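Local coordinates for DNA alpha-glucosyltransferase (Enterobacteria phage T4, PDB 1XV5), which is a bacteriophage glycosyltransferase of the GT-B fold, with two parallel-sheet domains facing each other across a cleft that holds uridine-5'-diphosphate in the model, at residues 25-28 with 29-33; 365-368 with 369-372; 89-92 with 93-97. One frame throughout, in Å; residues are numbered along the deposited sequence.

Overall arrangement
From the N terminus, contact 1 (25-33) comes first: it ends helix 17-30 and turns the chain into strand 34-40. Contact 3 (89-97) follows, at the start of helix 91-103, the crossover between strands 78-83 and 109-114 of the same parallel sheet. Contact 2 (365-372) comes last, at the turn from helix 354-365 into helix 368-386. All three are local and in series; none nests in or crosses another. Nearest atoms of contacts 1 and 3 are about 17 Å apart, those of contacts 2 and 3 about 41 Å, on opposite sides of the chain's centre. The C-terminal helix 388-399 returns to contact 1 through F392 and F396.

Contact 1: residues 25-28 with 29-33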
ATOM      1  N   ARG A  25       2.560   6.052 -12.726  1.00 15.34           N
ATOM      2  CA  ARG A  25       3.283   6.923 -13.642  1.00 16.59           C
ATOM      3  C   ARG A  25       4.260   6.084 -14.460  1.00 16.74           C
ATOM      4  O   ARG A  25       4.315   6.201 -15.683  1.00 18.09           O
ATOM      5  CB  ARG A  25       4.043   8.000 -12.859  1.00 17.13           C
ATOM      6  CG  ARG A  25       5.076   8.765 -13.675  1.00 16.41           C
ATOM      7  CD  ARG A  25       5.673   9.912 -12.864  1.00 19.41           C
ATOM      8  NE  ARG A  25       6.731  10.616 -13.586  1.00 18.63           N
ATOM      9  CZ  ARG A  25       7.975  10.166 -13.719  1.00 20.66           C
ATOM     10  NH1 ARG A  25       8.870  10.873 -14.397  1.00 20.62           N
ATOM     11  NH2 ARG A  25       8.333   9.017 -13.159  1.00 18.92           N
ATOM     12  N   ASP A  26       5.017   5.224 -13.785  1.00 17.05           N
ATOM     13  CA  ASP A  26       5.993   4.380 -14.471  1.00 17.81           C
ATOM     14  C   ASP A  26       5.364   3.511 -15.553  1.00 17.58           C
ATOM     15  O   ASP A  26       5.917   3.371 -16.644  1.00 19.03           O
ATOM     16  CB  ASP A  26       6.731   3.471 -13.479  1.00 17.56           C
ATOM     17  CG  ASP A  26       7.712   4.225 -12.599  1.00 21.32           C
ATOM     18  OD1 ASP A  26       8.119   5.348 -12.964  1.00 20.97           O
ATOM     19  OD2 ASP A  26       8.093   3.680 -11.543  1.00 21.41           O
ATOM     20  N   TRP A  27       4.214   2.917 -15.254  1.00 15.57           N
ATOM     21  CA  TRP A  27       3.554   2.058 -16.230  1.00 15.65           C
ATOM     22  C   TRP A  27       3.123   2.855 -17.460  1.00 16.98           C
ATOM     23  O   TRP A  27       3.369   2.438 -18.587  1.00 18.02           O
ATOM     24  CB  TRP A  27       2.334   1.366 -15.612  1.00 15.45           C
ATOM     25  CG  TRP A  27       1.673   0.405 -16.564  1.00 15.90           C
ATOM     26  CD1 TRP A  27       2.009  -0.904 -16.780  1.00 17.22           C
ATOM     27  CD2 TRP A  27       0.611   0.701 -17.476  1.00 17.05           C
ATOM     28  NE1 TRP A  27       1.221  -1.438 -17.775  1.00 15.71           N
ATOM     29  CE2 TRP A  27       0.354  -0.474 -18.217  1.00 16.36           C
ATOM     30  CE3 TRP A  27      -0.150   1.848 -17.742  1.00 17.30           C
ATOM     31  CZ2 TRP A  27      -0.632  -0.536 -19.208  1.00 17.59           C
ATOM     32  CZ3 TRP A  27      -1.131   1.786 -18.729  1.00 17.21           C
ATOM     33  CH2 TRP A  27      -1.362   0.602 -19.447  1.00 18.92           C
ATOM     34  N   PHE A  28       2.487   4.005 -17.245  1.00 17.58           N
ATOM     35  CA  PHE A  28       2.042   4.821 -18.370  1.00 18.09           C
ATOM     36  C   PHE A  28       3.198   5.278 -19.250  1.00 18.75           C
ATOM     37  O   PHE A  28       3.098   5.235 -20.478  1.00 19.55           O
ATOM     38  CB  PHE A  28       1.239   6.034 -17.886  1.00 17.24           C
ATOM     39  CG  PHE A  28      -0.203   5.729 -17.609  1.00 17.36           C
ATOM     40  CD1 PHE A  28      -0.647   5.514 -16.309  1.00 18.74           C
ATOM     41  CD2 PHE A  28      -1.115   5.622 -18.654  1.00 18.26           C
ATOM     42  CE1 PHE A  28      -1.980   5.198 -16.055  1.00 19.40           C
ATOM     43  CE2 PHE A  28      -2.448   5.307 -18.412  1.00 18.06           C
ATOM     44  CZ  PHE A  28      -2.883   5.094 -17.111  1.00 19.64           C
ATOM     45  N   ILE A  29       4.290   5.717 -18.630  1.00 18.68           N
ATOM     46  CA  ILE A  29       5.459   6.167 -19.382  1.00 21.19           C
ATOM     47  C   ILE A  29       6.065   4.983 -20.128  1.00 21.87           C
ATOM     48  O   ILE A  29       6.447   5.094 -21.290  1.00 22.48           O
ATOM     49  CB  ILE A  29       6.542   6.767 -18.455  1.00 22.33           C
ATOM     50  CG1 ILE A  29       6.034   8.068 -17.832  1.00 23.28           C
ATOM     51  CG2 ILE A  29       7.826   7.026 -19.243  1.00 22.72           C
ATOM     52  CD1 ILE A  29       7.037   8.736 -16.901  1.00 23.22           C
ATOM     53  N   LYS A  30       6.143   3.848 -19.446  1.00 21.89           N
ATOM     54  CA  LYS A  30       6.702   2.635 -20.025  1.00 23.78           C
ATOM     55  C   LYS A  30       5.898   2.221 -21.252  1.00 24.35           C
ATOM     56  O   LYS A  30       6.444   1.665 -22.209  1.00 25.40           O
ATOM     57  CB  LYS A  30       6.679   1.515 -18.981  1.00 24.56           C
ATOM     58  CG  LYS A  30       7.377   0.230 -19.392  1.00 27.80           C
ATOM     59  CD  LYS A  30       7.430  -0.739 -18.217  1.00 29.05           C
ATOM     60  CE  LYS A  30       8.165  -2.019 -18.573  1.00 32.28           C
ATOM     61  NZ  LYS A  30       7.498  -2.739 -19.691  1.00 36.29           N
ATOM     62  N   ASN A  31       4.600   2.503 -21.226  1.00 24.20           N
ATOM     63  CA  ASN A  31       3.728   2.145 -22.332  1.00 24.94           C
ATOM     64  C   ASN A  31       3.486   3.265 -23.342  1.00 24.83           C
ATOM     65  O   ASN A  31       2.482   3.262 -24.055  1.00 24.82           O
ATOM     66  CB  ASN A  31       2.404   1.600 -21.797  1.00 26.12           C
ATOM     67  CG  ASN A  31       2.563   0.237 -21.141  1.00 27.91           C
ATOM     68  OD1 ASN A  31       3.094   0.119 -20.036  1.00 27.36           O
ATOM     69  ND2 ASN A  31       2.119  -0.804 -21.835  1.00 29.95           N
ATOM     70  N   GLY A  32       4.408   4.223 -23.385  1.00 24.71           N
ATOM     71  CA  GLY A  32       4.326   5.308 -24.352  1.00 26.26           C
ATOM     72  C   GLY A  32       3.434   6.509 -24.110  1.00 26.77           C
ATOM     73  O   GLY A  32       3.200   7.291 -25.034  1.00 25.51           O
ATOM     74  N   HIS A  33       2.937   6.681 -22.891  1.00 24.42           N
ATOM     75  CA  HIS A  33       2.074   7.818 -22.596  1.00 24.78           C
ATOM     76  C   HIS A  33       2.844   8.922 -21.883  1.00 24.04           C
ATOM     77  O   HIS A  33       3.911   8.681 -21.322  1.00 24.82           O
ATOM     78  CB  HIS A  33       0.895   7.368 -21.733  1.00 23.14           C
ATOM     79  CG  HIS A  33       0.061   6.303 -22.369  1.00 24.69           C
ATOM     80  ND1 HIS A  33      -0.862   6.571 -23.357  1.00 24.90           N
ATOM     81  CD2 HIS A  33       0.044   4.961 -22.190  1.00 24.32           C
ATOM     82  CE1 HIS A  33      -1.413   5.438 -23.758  1.00 26.85           C
ATOM     83  NE2 HIS A  33      -0.880   4.447 -23.066  1.00 26.75           N
TER
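I29 sets its CD1 methyl over the centre of one face of the R25 guanidinium, 3.6 Å from CZ of R25. Two conformations make this possible. R25 starts with CG anti to its backbone N (chi1 167°) and runs extended to NE, while I29 sends CG1 to the side of its own backbone N and back along the helix. The same guanidinium makes a cation-pi contact with F56, and a long salt bridge to its neighbour D26.

Two residues on, round the other side of the helix, the N31 amide lies over a face of the W27 indole, its plane 30° from that of the ring. F392 meets the indole too, from the C-terminal helix.

Helix 17-30 ends here in a Schellman motif. H33 N reaches back to F28 O at 2.8 Å, and G32 N bonds to I29 O at 3.1 Å. G32, at positive phi, is the C-prime residue, a place glycine takes easily. Earlier in the helix I29 N bonds to R25 O at 3.0 Å.

The turn brings H33 round to F28, forming an offset edge-to-face pair with centroids 5.7 Å apart and planes at 72°. F28 supplies the edge, its CD2 being 3.8 Å from H33 CD2, and W27 CE3 sits over a face of the same phenyl ring. Both imidazole nitrogens of H33 have partners: ND1 is hydrogen-bonded to M2 N, and NE2 to O1 of a bound glycerol, probably from the crystallisation liquor.

Contact 2: residues 365-368 with 369-372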
ATOM      1  N   SER A 365      15.609 -21.918   7.103  1.00 16.65           N
ATOM      2  CA  SER A 365      16.837 -21.321   7.617  1.00 17.47           C
ATOM      3  C   SER A 365      18.022 -22.277   7.564  1.00 19.26           C
ATOM      4  O   SER A 365      19.168 -21.849   7.427  1.00 19.06           O
ATOM      5  CB  SER A 365      16.647 -20.874   9.070  1.00 18.84           C
ATOM      6  OG  SER A 365      15.683 -19.840   9.188  1.00 19.94           O
ATOM      7  N   SER A 366      17.742 -23.570   7.665  1.00 18.95           N
ATOM      8  CA  SER A 366      18.798 -24.577   7.687  1.00 22.30           C
ATOM      9  C   SER A 366      19.185 -25.189   6.347  1.00 21.76           C
ATOM     10  O   SER A 366      20.118 -25.990   6.279  1.00 22.27           O
ATOM     11  CB  SER A 366      18.397 -25.703   8.640  1.00 24.56           C
ATOM     12  OG  SER A 366      17.266 -26.394   8.135  1.00 31.51           O
ATOM     13  N   ASP A 367      18.487 -24.813   5.283  1.00 20.47           N
ATOM     14  CA  ASP A 367      18.765 -25.375   3.967  1.00 19.99           C
ATOM     15  C   ASP A 367      18.703 -24.287   2.901  1.00 19.20           C
ATOM     16  O   ASP A 367      17.627 -23.938   2.428  1.00 18.74           O
ATOM     17  CB  ASP A 367      17.740 -26.478   3.679  1.00 20.60           C
ATOM     18  CG  ASP A 367      17.977 -27.183   2.357  1.00 22.64           C
ATOM     19  OD1 ASP A 367      17.320 -28.223   2.128  1.00 25.55           O
ATOM     20  OD2 ASP A 367      18.801 -26.708   1.547  1.00 23.31           O
ATOM     21  N   ARG A 368      19.866 -23.756   2.533  1.00 19.98           N
ATOM     22  CA  ARG A 368      19.947 -22.694   1.534  1.00 21.50           C
ATOM     23  C   ARG A 368      19.289 -23.050   0.202  1.00 21.17           C
ATOM     24  O   ARG A 368      18.696 -22.188  -0.446  1.00 20.71           O
ATOM     25  CB  ARG A 368      21.413 -22.310   1.293  1.00 25.58           C
ATOM     26  CG  ARG A 368      22.161 -21.868   2.546  1.00 29.70           C
ATOM     27  CD  ARG A 368      21.965 -20.388   2.873  1.00 34.27           C
ATOM     28  NE  ARG A 368      22.535 -20.054   4.179  1.00 36.53           N
ATOM     29  CZ  ARG A 368      22.722 -18.817   4.637  1.00 37.01           C
ATOM     30  NH1 ARG A 368      22.391 -17.765   3.899  1.00 33.73           N
ATOM     31  NH2 ARG A 368      23.233 -18.634   5.848  1.00 36.98           N
ATOM     32  N   ALA A 369      19.393 -24.310  -0.213  1.00 19.94           N
ATOM     33  CA  ALA A 369      18.797 -24.732  -1.480  1.00 19.34           C
ATOM     34  C   ALA A 369      17.276 -24.655  -1.413  1.00 18.21           C
ATOM     35  O   ALA A 369      16.627 -24.184  -2.350  1.00 18.35           O
ATOM     36  CB  ALA A 369      19.238 -26.150  -1.830  1.00 20.51           C
ATOM     37  N   LEU A 370      16.712 -25.127  -0.305  1.00 16.15           N
ATOM     38  CA  LEU A 370      15.273 -25.095  -0.094  1.00 15.99           C
ATOM     39  C   LEU A 370      14.834 -23.633  -0.040  1.00 15.73           C
ATOM     40  O   LEU A 370      13.854 -23.236  -0.676  1.00 15.87           O
ATOM     41  CB  LEU A 370      14.919 -25.791   1.224  1.00 16.74           C
ATOM     42  CG  LEU A 370      13.461 -25.750   1.689  1.00 18.92           C
ATOM     43  CD1 LEU A 370      12.556 -26.379   0.638  1.00 19.23           C
ATOM     44  CD2 LEU A 370      13.334 -26.484   3.022  1.00 19.93           C
ATOM     45  N   TYR A 371      15.578 -22.842   0.728  1.00 14.74           N
ATOM     46  CA  TYR A 371      15.297 -21.417   0.882  1.00 14.75           C
ATOM     47  C   TYR A 371      15.166 -20.782  -0.498  1.00 14.63           C
ATOM     48  O   TYR A 371      14.196 -20.071  -0.784  1.00 13.84           O
ATOM     49  CB  TYR A 371      16.444 -20.740   1.645  1.00 14.03           C
ATOM     50  CG  TYR A 371      16.217 -19.269   1.947  1.00 15.29           C
ATOM     51  CD1 TYR A 371      15.691 -18.860   3.173  1.00 14.92           C
ATOM     52  CD2 TYR A 371      16.503 -18.291   0.997  1.00 13.82           C
ATOM     53  CE1 TYR A 371      15.451 -17.508   3.446  1.00 14.31           C
ATOM     54  CE2 TYR A 371      16.267 -16.940   1.255  1.00 14.73           C
ATOM     55  CZ  TYR A 371      15.742 -16.554   2.480  1.00 15.54           C
ATOM     56  OH  TYR A 371      15.509 -15.221   2.735  1.00 14.42           O
ATOM     57  N   ASP A 372      16.151 -21.046  -1.354  1.00 14.44           N
ATOM     58  CA  ASP A 372      16.160 -20.494  -2.705  1.00 14.02           C
ATOM     59  C   ASP A 372      14.950 -20.943  -3.515  1.00 15.19           C
ATOM     60  O   ASP A 372      14.306 -20.130  -4.182  1.00 15.00           O
ATOM     61  CB  ASP A 372      17.453 -20.890  -3.425  1.00 15.08           C
ATOM     62  CG  ASP A 372      18.306 -19.687  -3.794  1.00 18.74           C
ATOM     63  OD1 ASP A 372      19.498 -19.880  -4.103  1.00 21.00           O
ATOM     64  OD2 ASP A 372      17.784 -18.550  -3.786  1.00 21.83           O
TER
HETATM   65  O   HOH W   1      21.371 -26.201   0.720  1.00 42.61           O
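D367 caps the helix that carries A369 and L370: it is the N-cap of helix 368-386, one of the two long helices that close the chain of this GT-B protein. The capping bonds come first. D367 turns CG anti to its own backbone N (chi1 -177°), which swings the carboxylate forward beside the first turn and leaves OD2 facing two backbone N-H groups. A369 N lies 3.0 Å from D367 OD2, but the bond is weak, bent to 123° at the hydrogen. L370 N, 3.2 Å from D367 OD2, is straighter at the hydrogen (165°) but also weak. A carboxylate placed here, against the N-terminal end of a helix, would probably be favoured in its charged form.

The main-chain bonds carry on from the cap. Y371 N gives a nearly straight bond of 2.9 Å to D367 O, so this one residue serves the first turn with both its carbonyl and its carboxylate. D372 N follows with a bond to R368 O.

Van der Waals contact is slight. The L370 side chain crosses that of D367 at about a right angle, with CB of L370 3.5 Å from CG of D367, and the A369 methyl lies beside OD2.

The other polar side chains leave the turn for other partners. R368, bent at its second torsion, hands NH1 to I195 O; Y371 bonds through its hydroxyl to G289 O; D372 forms a salt bridge with R375.

A water completes the cap: it donates to D367 OD2 at 2.7 Å and accepts from A369 N at 2.9 Å, so OD2 receives three bonds and the A369 N-H is shared between carboxylate and water.

Contact 3: residues 89-92 with 93-97; sequences VQEA and TINNY
The N95 amide lays one face on the carbonyl oxygen of E91, in the first turn of helix 91-103, the helix of the beta-alpha-beta crossover between strands 78-83 and 109-114. E91 O is 2.9 Å from N95 CG and nearly straight above it. N96 does much the same less squarely, with A92 O 3.2 Å from N96 CG and off to one side of the normal. In both, CG stands beside the backbone N (chi1 -70° in N95), folding the amide back over the preceding turn. Neither amide hydrogen-bonds to the oxygen it covers; N96 ND2 instead bonds to L62 O. The E91 carboxylate, 73° from the N95 amide plane, comes no closer to it than a loose approach of OE1.

Q90 is the N-cap. V89 and I94 form a hydrophobic staple across the cap, V89 CG2 to I94 CB at 4.2 Å. V89 also crosses T93 at about a right angle, CB of V89 touching T93 CG2 at 3.6 Å.

Q90 O takes weak bonds from T93 N and I94 N; past them the helix is regular, and N95 N reaches E91 O at 2.8 Å. T93 OG1 is hydrogen-bonded to D42 OD1 and also accepts from a water, at 2.7 Å, that in turn accepts from Q90 N.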
ATOM      1  N   VAL A  89      -7.605  20.585   6.337  1.00 34.37           N
ATOM      2  CA  VAL A  89      -7.181  21.697   5.493  1.00 34.61           C
ATOM      3  C   VAL A  89      -8.055  22.933   5.697  1.00 35.49           C
ATOM      4  O   VAL A  89      -9.198  22.830   6.138  1.00 35.39           O
ATOM      5  CB  VAL A  89      -7.224  21.318   3.998  1.00 34.45           C
ATOM      6  CG1 VAL A  89      -6.336  20.109   3.745  1.00 33.51           C
ATOM      7  CG2 VAL A  89      -8.656  21.038   3.573  1.00 32.91           C
ATOM      8  N   GLN A  90      -7.507  24.100   5.378  1.00 36.51           N
ATOM      9  CA  GLN A  90      -8.251  25.345   5.514  1.00 37.91           C
ATOM     10  C   GLN A  90      -9.292  25.432   4.405  1.00 37.01           C
ATOM     11  O   GLN A  90      -9.142  24.811   3.352  1.00 35.63           O
ATOM     12  CB  GLN A  90      -7.310  26.550   5.435  1.00 40.94           C
ATOM     13  CG  GLN A  90      -6.345  26.673   6.603  1.00 45.40           C
ATOM     14  CD  GLN A  90      -5.563  27.977   6.577  1.00 49.21           C
ATOM     15  OE1 GLN A  90      -6.145  29.063   6.618  1.00 51.31           O
ATOM     16  NE2 GLN A  90      -4.240  27.875   6.509  1.00 50.98           N
ATOM     17  N   GLU A  91     -10.342  26.211   4.645  1.00 35.97           N
ATOM     18  CA  GLU A  91     -11.423  26.376   3.681  1.00 35.19           C
ATOM     19  C   GLU A  91     -10.977  26.634   2.246  1.00 32.88           C
ATOM     20  O   GLU A  91     -11.523  26.050   1.311  1.00 32.55           O
ATOM     21  CB  GLU A  91     -12.356  27.505   4.132  1.00 38.68           C
ATOM     22  CG  GLU A  91     -13.164  27.170   5.373  1.00 43.62           C
ATOM     23  CD  GLU A  91     -14.026  25.934   5.182  1.00 46.48           C
ATOM     24  OE1 GLU A  91     -14.880  25.938   4.268  1.00 48.32           O
ATOM     25  OE2 GLU A  91     -13.848  24.957   5.943  1.00 48.51           O
ATOM     26  N   ALA A  92      -9.992  27.508   2.070  1.00 30.80           N
ATOM     27  CA  ALA A  92      -9.502  27.834   0.736  1.00 28.76           C
ATOM     28  C   ALA A  92      -9.035  26.588  -0.014  1.00 28.23           C
ATOM     29  O   ALA A  92      -9.255  26.455  -1.218  1.00 28.19           O
ATOM     30  CB  ALA A  92      -8.366  28.843   0.832  1.00 29.58           C
ATOM     31  N   THR A  93      -8.392  25.677   0.704  1.00 26.76           N
ATOM     32  CA  THR A  93      -7.894  24.452   0.095  1.00 26.21           C
ATOM     33  C   THR A  93      -9.019  23.596  -0.477  1.00 25.93           C
ATOM     34  O   THR A  93      -9.006  23.254  -1.659  1.00 26.00           O
ATOM     35  CB  THR A  93      -7.097  23.622   1.116  1.00 25.26           C
ATOM     36  OG1 THR A  93      -5.920  24.344   1.495  1.00 24.48           O
ATOM     37  CG2 THR A  93      -6.698  22.274   0.520  1.00 26.22           C
ATOM     38  N   ILE A  94      -9.992  23.257   0.362  1.00 26.48           N
ATOM     39  CA  ILE A  94     -11.112  22.432  -0.072  1.00 27.19           C
ATOM     40  C   ILE A  94     -12.026  23.166  -1.053  1.00 28.34           C
ATOM     41  O   ILE A  94     -12.543  22.567  -1.994  1.00 26.92           O
ATOM     42  CB  ILE A  94     -11.940  21.942   1.140  1.00 27.84           C
ATOM     43  CG1 ILE A  94     -13.118  21.089   0.661  1.00 28.23           C
ATOM     44  CG2 ILE A  94     -12.430  23.129   1.955  1.00 28.74           C
ATOM     45  CD1 ILE A  94     -12.706  19.864  -0.138  1.00 28.54           C
ATOM     46  N   ASN A  95     -12.223  24.463  -0.839  1.00 29.37           N
ATOM     47  CA  ASN A  95     -13.068  25.246  -1.733  1.00 30.73           C
ATOM     48  C   ASN A  95     -12.477  25.275  -3.140  1.00 29.56           C
ATOM     49  O   ASN A  95     -13.187  25.074  -4.128  1.00 28.94           O
ATOM     50  CB  ASN A  95     -13.226  26.674  -1.201  1.00 33.91           C
ATOM     51  CG  ASN A  95     -14.071  26.737   0.059  1.00 38.07           C
ATOM     52  OD1 ASN A  95     -14.151  27.778   0.717  1.00 41.52           O
ATOM     53  ND2 ASN A  95     -14.718  25.626   0.398  1.00 39.80           N
ATOM     54  N   ASN A  96     -11.174  25.522  -3.236  1.00 27.54           N
ATOM     55  CA  ASN A  96     -10.530  25.559  -4.540  1.00 26.61           C
ATOM     56  C   ASN A  96     -10.479  24.172  -5.165  1.00 25.43           C
ATOM     57  O   ASN A  96     -10.447  24.042  -6.387  1.00 24.80           O
ATOM     58  CB  ASN A  96      -9.119  26.149  -4.439  1.00 28.28           C
ATOM     59  CG  ASN A  96      -9.134  27.651  -4.220  1.00 30.17           C
ATOM     60  OD1 ASN A  96     -10.112  28.321  -4.546  1.00 30.59           O
ATOM     61  ND2 ASN A  96      -8.045  28.189  -3.684  1.00 30.57           N
ATOM     62  N   TYR A  97     -10.468  23.133  -4.333  1.00 24.48           N
ATOM     63  CA  TYR A  97     -10.448  21.778  -4.864  1.00 24.53           C
ATOM     64  C   TYR A  97     -11.800  21.499  -5.507  1.00 25.18           C
ATOM     65  O   TYR A  97     -11.876  20.934  -6.596  1.00 26.04           O
ATOM     66  CB  TYR A  97     -10.173  20.750  -3.762  1.00 24.25           C
ATOM     67  CG  TYR A  97     -10.342  19.326  -4.244  1.00 21.78           C
ATOM     68  CD1 TYR A  97     -11.449  18.569  -3.869  1.00 23.29           C
ATOM     69  CD2 TYR A  97      -9.428  18.759  -5.131  1.00 22.89           C
ATOM     70  CE1 TYR A  97     -11.647  17.282  -4.370  1.00 22.64           C
ATOM     71  CE2 TYR A  97      -9.618  17.472  -5.642  1.00 21.47           C
ATOM     72  CZ  TYR A  97     -10.730  16.743  -5.257  1.00 22.99           C
ATOM     73  OH  TYR A  97     -10.942  15.485  -5.775  1.00 24.01           O
TER
HETATM   74  O   HOH W   2      -5.111  23.996   4.063  1.00 33.03           O